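Local coordinates for chemosensory protein (Mamestra brassicae, PDB 1N8V) that binds long-chain lipid-like ligands such as bromo-dodecanol in an all-helical pocket and probably carries hydrophobic chemical signals in the moth, at residues A[28-33]-A[82-87]; A[46-51]-A[86-91]. All coordinates share one frame; numbering follows the deposited sequence.

Overall arrangement
From the N terminus, helix 20-30 ends at the first segment of interaction 1, and helix 38-53 then supplies the first segment of interaction 2. Both contacts close on the end of helix 78-88, where 82-87 and 86-91 overlap at Ala-86 and Lys-87. The shorter loop, from 46-51 to 86-91, starts within the longer one but finishes just past its end, so the two overlap rather than nest. They meet where Val-30 packs on Leu-47, and both border the bromo-dodecanol of chain E, so that three helices of this small all-helical chain are tied together around bound lipid.

Interaction 1. Residues A[28-33]-A[82-87]; sequences NCVMER and RELTAK. With BDD (bromo-dodecanol), chain E; BDD (bromo-dodecanol), chain C.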
loop_
_atom_site.group_PDB
_atom_site.type_symbol
_atom_site.label_atom_id
_atom_site.label_comp_id
_atom_site.label_asym_id
_atom_site.label_seq_id
_atom_site.Cartn_x
_atom_site.Cartn_y
_atom_site.Cartn_z
ATOM N N ASN A 28 5.538 7.559 -4.983
ATOM C CA ASN A 28 6.273 8.775 -4.620
ATOM C C ASN A 28 5.535 9.611 -3.581
ATOM O O ASN A 28 6.151 10.223 -2.703
ATOM C CB ASN A 28 6.600 9.598 -5.869
ATOM C CG ASN A 28 7.621 8.923 -6.791
ATOM O OD1 ASN A 28 7.697 9.237 -8.012
ATOM N ND2 ASN A 28 8.384 8.016 -6.252
ATOM N N CYS A 29 4.205 9.613 -3.657
ATOM C CA CYS A 29 3.412 10.329 -2.658
ATOM C C CYS A 29 3.601 9.702 -1.264
ATOM O O CYS A 29 3.903 10.386 -0.270
ATOM C CB CYS A 29 1.931 10.288 -3.037
ATOM S SG CYS A 29 0.713 10.582 -1.706
ATOM N N VAL A 30 3.407 8.393 -1.174
ATOM C CA VAL A 30 3.493 7.708 0.117
ATOM C C VAL A 30 4.915 7.717 0.659
ATOM O O VAL A 30 5.116 7.724 1.869
ATOM C CB VAL A 30 2.903 6.274 -0.004
ATOM C CG1 VAL A 30 3.143 5.455 1.216
ATOM C CG2 VAL A 30 1.426 6.345 -0.279
ATOM N N MET A 31 5.912 7.758 -0.229
ATOM C CA MET A 31 7.310 7.848 0.206
ATOM C C MET A 31 7.716 9.300 0.548
ATOM O O MET A 31 8.865 9.557 0.889
ATOM C CB MET A 31 8.257 7.304 -0.871
ATOM C CG MET A 31 8.223 5.809 -1.002
ATOM S SD MET A 31 8.641 4.851 0.476
ATOM C CE MET A 31 10.353 5.425 0.719
ATOM N N GLU A 32 6.771 10.240 0.476
ATOM C CA GLU A 32 7.007 11.645 0.832
ATOM C C GLU A 32 8.093 12.328 -0.017
ATOM O O GLU A 32 8.919 13.104 0.493
ATOM C CB GLU A 32 7.265 11.767 2.345
ATOM C CG GLU A 32 6.145 11.175 3.225
ATOM C CD GLU A 32 6.233 11.553 4.705
ATOM O OE1 GLU A 32 6.153 12.775 5.009
ATOM O OE2 GLU A 32 6.351 10.650 5.570
ATOM N N ARG A 33 8.061 12.041 -1.314
ATOM C CA ARG A 33 8.992 12.653 -2.268
ATOM C C ARG A 33 8.306 13.140 -3.553
ATOM O O ARG A 33 8.983 13.582 -4.481
ATOM C CB ARG A 33 10.129 11.694 -2.606
ATOM C CG ARG A 33 9.709 10.408 -3.253
ATOM C CD ARG A 33 10.895 9.564 -3.750
ATOM N NE ARG A 33 10.462 8.304 -4.343
ATOM C CZ ARG A 33 10.798 7.083 -3.925
ATOM N NH1 ARG A 33 10.332 6.035 -4.580
ATOM N NH2 ARG A 33 11.589 6.886 -2.879
ATOM N N ARG A 82 10.687 -2.986 -0.992
ATOM C CA ARG A 82 11.684 -2.817 0.052
ATOM C C ARG A 82 11.718 -1.421 0.682
ATOM O O ARG A 82 11.892 -1.295 1.911
ATOM C CB ARG A 82 13.038 -3.275 -0.433
ATOM C CG ARG A 82 13.007 -4.770 -0.512
ATOM C CD ARG A 82 14.286 -5.334 -0.917
ATOM N NE ARG A 82 14.254 -6.781 -0.889
ATOM C CZ ARG A 82 15.329 -7.537 -0.960
ATOM N NH1 ARG A 82 15.207 -8.851 -0.938
ATOM N NH2 ARG A 82 16.520 -6.974 -1.025
ATOM N N GLU A 83 11.570 -0.386 -0.130
ATOM C CA GLU A 83 11.619 0.948 0.430
ATOM C C GLU A 83 10.380 1.234 1.241
ATOM O O GLU A 83 10.454 1.914 2.281
ATOM C CB GLU A 83 11.854 2.037 -0.634
ATOM C CG GLU A 83 10.726 2.277 -1.603
ATOM C CD GLU A 83 11.091 3.314 -2.639
ATOM O OE1 GLU A 83 12.056 4.070 -2.376
ATOM O OE2 GLU A 83 10.437 3.380 -3.688
ATOM N N LEU A 84 9.225 0.702 0.826
ATOM C CA LEU A 84 7.989 0.938 1.567
ATOM C C LEU A 84 7.976 0.220 2.911
ATOM O O LEU A 84 7.624 0.787 3.931
ATOM C CB LEU A 84 6.777 0.509 0.730
ATOM C CG LEU A 84 6.378 1.445 -0.396
ATOM C CD1 LEU A 84 5.390 0.757 -1.317
ATOM C CD2 LEU A 84 5.755 2.692 0.154
ATOM N N THR A 85 8.327 -1.061 2.908
ATOM C CA THR A 85 8.333 -1.802 4.180
ATOM C C THR A 85 9.410 -1.236 5.136
ATOM O O THR A 85 9.190 -1.149 6.338
ATOM C CB THR A 85 8.412 -3.318 3.948
ATOM O OG1 THR A 85 8.140 -4.024 5.181
ATOM C CG2 THR A 85 9.791 -3.753 3.461
ATOM N N ALA A 86 10.547 -0.807 4.605
ATOM C CA ALA A 86 11.571 -0.206 5.449
ATOM C C ALA A 86 11.116 1.109 6.091
ATOM O O ALA A 86 11.449 1.378 7.250
ATOM C CB ALA A 86 12.889 -0.001 4.691
ATOM N N LYS A 87 10.385 1.935 5.346
ATOM C CA LYS A 87 9.946 3.214 5.875
ATOM C C LYS A 87 8.794 3.065 6.868
ATOM O O LYS A 87 8.809 3.645 7.961
ATOM C CB LYS A 87 9.536 4.160 4.729
ATOM C CG LYS A 87 8.914 5.485 5.219
ATOM C CD LYS A 87 8.697 6.455 4.068
ATOM C CE LYS A 87 7.841 7.648 4.487
ATOM N NZ LYS A 87 8.562 8.557 5.409
HETATM O O1 BDD E . 5.679 -4.618 6.059
HETATM C C1 BDD E . 4.414 -4.087 5.661
HETATM C C2 BDD E . 4.600 -2.938 4.662
HETATM C C3 BDD E . 3.252 -2.549 4.059
HETATM C C4 BDD E . 3.354 -1.481 2.967
HETATM C C5 BDD E . 2.320 -1.740 1.866
HETATM C C6 BDD E . 1.449 -0.536 1.552
HETATM C C7 BDD E . 0.430 -0.831 0.448
HETATM C C8 BDD E . -0.976 -0.444 0.851
HETATM C C9 BDD E . -1.930 -0.422 -0.336
HETATM C C10 BDD E . -3.349 -0.034 0.088
HETATM C C11 BDD E . -4.470 -0.582 -0.800
HETATM C C12 BDD E . -5.860 -0.708 -0.097
HETATM BR BR BDD E . -6.979 -0.356 -1.206
HETATM O O1 BDD C . -9.346 0.702 -1.526
HETATM C C1 BDD C . -8.666 1.651 -2.334
HETATM C C2 BDD C . -8.398 2.918 -1.527
HETATM C C3 BDD C . -6.968 3.401 -1.729
HETATM C C4 BDD C . -6.826 4.258 -2.978
HETATM C C5 BDD C . -5.354 4.419 -3.348
HETATM C C6 BDD C . -4.849 3.261 -4.212
HETATM C C7 BDD C . -3.326 3.231 -4.326
HETATM C C8 BDD C . -2.804 1.846 -4.710
HETATM C C9 BDD C . -1.320 1.897 -5.060
HETATM C C10 BDD C . -0.436 1.863 -3.820
HETATM C C11 BDD C . 1.041 1.799 -4.162
HETATM C C12 BDD C . 1.916 1.676 -2.916
HETATM BR BR BDD C . 2.114 3.117 -2.190
HETATM O O HOH W 1 10.468 9.522 3.335
#
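A bend at chi2 (-59°) brings Met-31 SD to Leu-84 CD2 at 3.6 Å, and a further bend at chi3 turns CE toward Glu-83, 3.8 Å from its OE1. Glu-83, with CG lodged between its backbone N and carbonyl carbon (chi1 69°), reaches out toward Arg-33. The two ionic groups come from opposite directions and meet end-on: Arg-33 NH1 donates to Glu-83 OE2 at 2.8 Å and NH2 to OE1 at 2.9 Å, with the carboxylate turned 42° from the guanidinium plane. A lysine in place of Glu-83 would probably leave Arg-33 without its mate, set a second positive charge before it and free the guanidinium to turn. Helix 20-30 closes here in a Schellman motif, Glu-32 having positive phi, and this helix end faces helix 78-88 of the all-helical OS-D fold. Lys-87 NZ approaches Glu-32 OE2 from above the carboxylate plane, a 3.0 Å salt bridge; a water accepts from the same NZ and donates to Met-31 O. The Val-30 and Leu-84 side chains cross at about a right angle, CG1 3.9 Å from CD2, and both line the ligand pocket: Val-30 CG2 lies 3.8 Å from the bromine of the chain C bromo-dodecanol, and Leu-84 CD1 touches its C12.

Interaction 2. Residues A[46-51]-A[86-91]; sequences HLQDAI and AKYDPT. With BDD (bromo-dodecanol), chain E; BDD (bromo-dodecanol), chain D.
Leu-47 sets one methyl squarely on the ring of Tyr-88, a CH-pi contact in which CD2 stands 3.5 Å from the ring centroid and 7° off its normal. This is helix-to-helix packing in the all-helical OS-D fold, where helix 38-53 meets the C-terminal end of helix 78-88 beside the lipid pocket. With CG anti to the backbone N, the leucine branch points at the tyrosine, and chi2 (52°) splits the methyls: CD2 covers the ring face, and CD1 lies 3.9 Å from C6 of the chain E bromo-dodecanol. Past this packing, Tyr-88 OH hydrogen-bonds with Val-30 O at the end of helix 20-30.

Next comes Gln-48, whose bend at chi2 (62°) brings its amide to the carbonyl at the end of helix 78-88. NE2 donates to Tyr-88 O at 3.0 Å, tilted from the carbonyl plane, and also hydrogen-bonds to Glu-52 OE2; OE1 accepts from a water that donates in turn to Lys-87 O. Ala-50, on the pocket side, places CB 3.6 Å from C7 of the chain D ligand. Ile-51 divides its branches: CG2 rests against Tyr-88 O, whereas CD1 touches C3 of both ligands. Asp-89, the first residue to leave the helix, accepts from the backbone N of Asn-93 at OD1 and of Trp-94 at OD2, and its OD2 also accepts a hydrogen bond from hydroxyl O1 of the chain E bromo-dodecanol at 2.8 Å.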
loop_
_atom_site.group_PDB
_atom_site.type_symbol
_atom_site.label_atom_id
_atom_site.label_comp_id
_atom_site.label_asym_id
_atom_site.label_seq_id
_atom_site.Cartn_x
_atom_site.Cartn_y
_atom_site.Cartn_z
ATOM N N HIS A 46 -3.022 7.243 6.587
ATOM C CA HIS A 46 -3.524 6.113 7.370
ATOM C C HIS A 46 -2.638 4.893 7.352
ATOM O O HIS A 46 -2.882 3.948 8.115
ATOM C CB HIS A 46 -4.969 5.781 6.936
ATOM C CG HIS A 46 -5.903 6.902 7.219
ATOM N ND1 HIS A 46 -6.047 7.974 6.366
ATOM C CD2 HIS A 46 -6.625 7.200 8.319
ATOM C CE1 HIS A 46 -6.864 8.860 6.910
ATOM N NE2 HIS A 46 -7.239 8.411 8.092
ATOM N N LEU A 47 -1.592 4.861 6.534
ATOM C CA LEU A 47 -0.768 3.669 6.410
ATOM C C LEU A 47 -0.032 3.282 7.696
ATOM O O LEU A 47 -0.025 2.100 8.096
ATOM C CB LEU A 47 0.245 3.834 5.247
ATOM C CG LEU A 47 1.165 2.649 4.942
ATOM C CD1 LEU A 47 0.388 1.356 4.766
ATOM C CD2 LEU A 47 1.991 2.931 3.715
ATOM N N GLN A 48 0.573 4.253 8.373
ATOM C CA GLN A 48 1.293 3.936 9.607
ATOM C C GLN A 48 0.349 3.307 10.641
ATOM O O GLN A 48 0.683 2.279 11.284
ATOM C CB GLN A 48 1.950 5.168 10.215
ATOM C CG GLN A 48 2.972 4.837 11.270
ATOM C CD GLN A 48 4.102 4.030 10.704
ATOM O OE1 GLN A 48 4.847 4.528 9.852
ATOM N NE2 GLN A 48 4.237 2.796 11.149
ATOM N N ASP A 49 -0.816 3.921 10.817
ATOM C CA ASP A 49 -1.815 3.424 11.757
ATOM C C ASP A 49 -2.189 1.985 11.412
ATOM O O ASP A 49 -2.298 1.118 12.292
ATOM C CB ASP A 49 -3.068 4.313 11.754
ATOM C CG ASP A 49 -4.119 3.848 12.728
ATOM O OD1 ASP A 49 -3.966 4.045 13.951
ATOM O OD2 ASP A 49 -5.139 3.264 12.320
ATOM N N ALA A 50 -2.413 1.690 10.141
ATOM C CA ALA A 50 -2.831 0.353 9.734
ATOM C C ALA A 50 -1.748 -0.676 10.035
ATOM O O ALA A 50 -2.050 -1.836 10.350
ATOM C CB ALA A 50 -3.190 0.340 8.279
ATOM N N ILE A 51 -0.491 -0.273 9.936
ATOM C CA ILE A 51 0.639 -1.155 10.275
ATOM C C ILE A 51 0.671 -1.444 11.765
ATOM O O ILE A 51 0.963 -2.586 12.201
ATOM C CB ILE A 51 1.975 -0.489 9.839
ATOM C CG1 ILE A 51 2.039 -0.434 8.326
ATOM C CG2 ILE A 51 3.213 -1.227 10.418
ATOM C CD1 ILE A 51 2.003 -1.712 7.696
ATOM N N ALA A 86 10.547 -0.807 4.605
ATOM C CA ALA A 86 11.571 -0.206 5.449
ATOM C C ALA A 86 11.116 1.109 6.091
ATOM O O ALA A 86 11.449 1.378 7.250
ATOM C CB ALA A 86 12.889 -0.001 4.691
ATOM N N LYS A 87 10.385 1.935 5.346
ATOM C CA LYS A 87 9.946 3.214 5.875
ATOM C C LYS A 87 8.794 3.065 6.868
ATOM O O LYS A 87 8.809 3.645 7.961
ATOM C CB LYS A 87 9.536 4.160 4.729
ATOM C CG LYS A 87 8.914 5.485 5.219
ATOM C CD LYS A 87 8.697 6.455 4.068
ATOM C CE LYS A 87 7.841 7.648 4.487
ATOM N NZ LYS A 87 8.562 8.557 5.409
ATOM N N TYR A 88 7.764 2.321 6.469
ATOM C CA TYR A 88 6.542 2.208 7.282
ATOM C C TYR A 88 6.528 1.060 8.298
ATOM O O TYR A 88 5.740 1.080 9.234
ATOM C CB TYR A 88 5.321 2.111 6.350
ATOM C CG TYR A 88 4.955 3.463 5.751
ATOM C CD1 TYR A 88 4.136 4.337 6.436
ATOM C CD2 TYR A 88 5.437 3.861 4.512
ATOM C CE1 TYR A 88 3.810 5.574 5.912
ATOM C CE2 TYR A 88 5.129 5.086 3.981
ATOM C CZ TYR A 88 4.298 5.941 4.681
ATOM O OH TYR A 88 3.948 7.187 4.170
ATOM N N ASP A 89 7.379 0.059 8.115
ATOM C CA ASP A 89 7.427 -1.088 9.038
ATOM C C ASP A 89 8.885 -1.389 9.388
ATOM O O ASP A 89 9.359 -2.487 9.146
ATOM C CB ASP A 89 6.744 -2.279 8.363
ATOM C CG ASP A 89 6.454 -3.438 9.292
ATOM O OD1 ASP A 89 6.600 -3.327 10.545
ATOM O OD2 ASP A 89 6.073 -4.536 8.797
ATOM N N PRO A 90 9.589 -0.420 9.982
ATOM C CA PRO A 90 11.029 -0.563 10.238
ATOM C C PRO A 90 11.384 -1.699 11.182
ATOM O O PRO A 90 12.524 -2.172 11.106
ATOM C CB PRO A 90 11.409 0.806 10.845
ATOM C CG PRO A 90 10.168 1.293 11.419
ATOM C CD PRO A 90 9.109 0.908 10.408
ATOM N N THR A 91 10.478 -2.138 12.045
ATOM C CA THR A 91 10.809 -3.270 12.916
ATOM C C THR A 91 10.368 -4.593 12.287
ATOM O O THR A 91 10.506 -5.662 12.916
ATOM C CB THR A 91 10.187 -3.133 14.326
ATOM O OG1 THR A 91 8.768 -3.218 14.249
ATOM C CG2 THR A 91 10.518 -1.777 14.956
HETATM O O1 BDD E . 5.679 -4.618 6.059
HETATM C C1 BDD E . 4.414 -4.087 5.661
HETATM C C2 BDD E . 4.600 -2.938 4.662
HETATM C C3 BDD E . 3.252 -2.549 4.059
HETATM C C4 BDD E . 3.354 -1.481 2.967
HETATM C C5 BDD E . 2.320 -1.740 1.866
HETATM C C6 BDD E . 1.449 -0.536 1.552
HETATM C C7 BDD E . 0.430 -0.831 0.448
HETATM C C8 BDD E . -0.976 -0.444 0.851
HETATM C C9 BDD E . -1.930 -0.422 -0.336
HETATM C C10 BDD E . -3.349 -0.034 0.088
HETATM C C11 BDD E . -4.470 -0.582 -0.800
HETATM C C12 BDD E . -5.860 -0.708 -0.097
HETATM BR BR BDD E . -6.979 -0.356 -1.206
HETATM O O1 BDD D . -1.423 -5.843 8.097
HETATM C C1 BDD D . -0.840 -4.579 7.800
HETATM C C2 BDD D . -1.656 -3.928 6.685
HETATM C C3 BDD D . -0.761 -3.242 5.653
HETATM C C4 BDD D . -1.567 -2.494 4.597
HETATM C C5 BDD D . -2.504 -1.449 5.187
HETATM C C6 BDD D . -3.339 -0.719 4.142
HETATM C C7 BDD D . -4.049 0.494 4.749
HETATM C C8 BDD D . -5.127 1.071 3.839
HETATM C C9 BDD D . -5.595 2.455 4.287
HETATM C C10 BDD D . -6.792 2.945 3.459
HETATM C C11 BDD D . -7.150 4.419 3.657
HETATM C C12 BDD D . -8.058 4.993 2.531
HETATM BR BR BDD D . -7.320 5.607 1.194
HETATM O O HOH W 2 7.464 4.331 10.343
#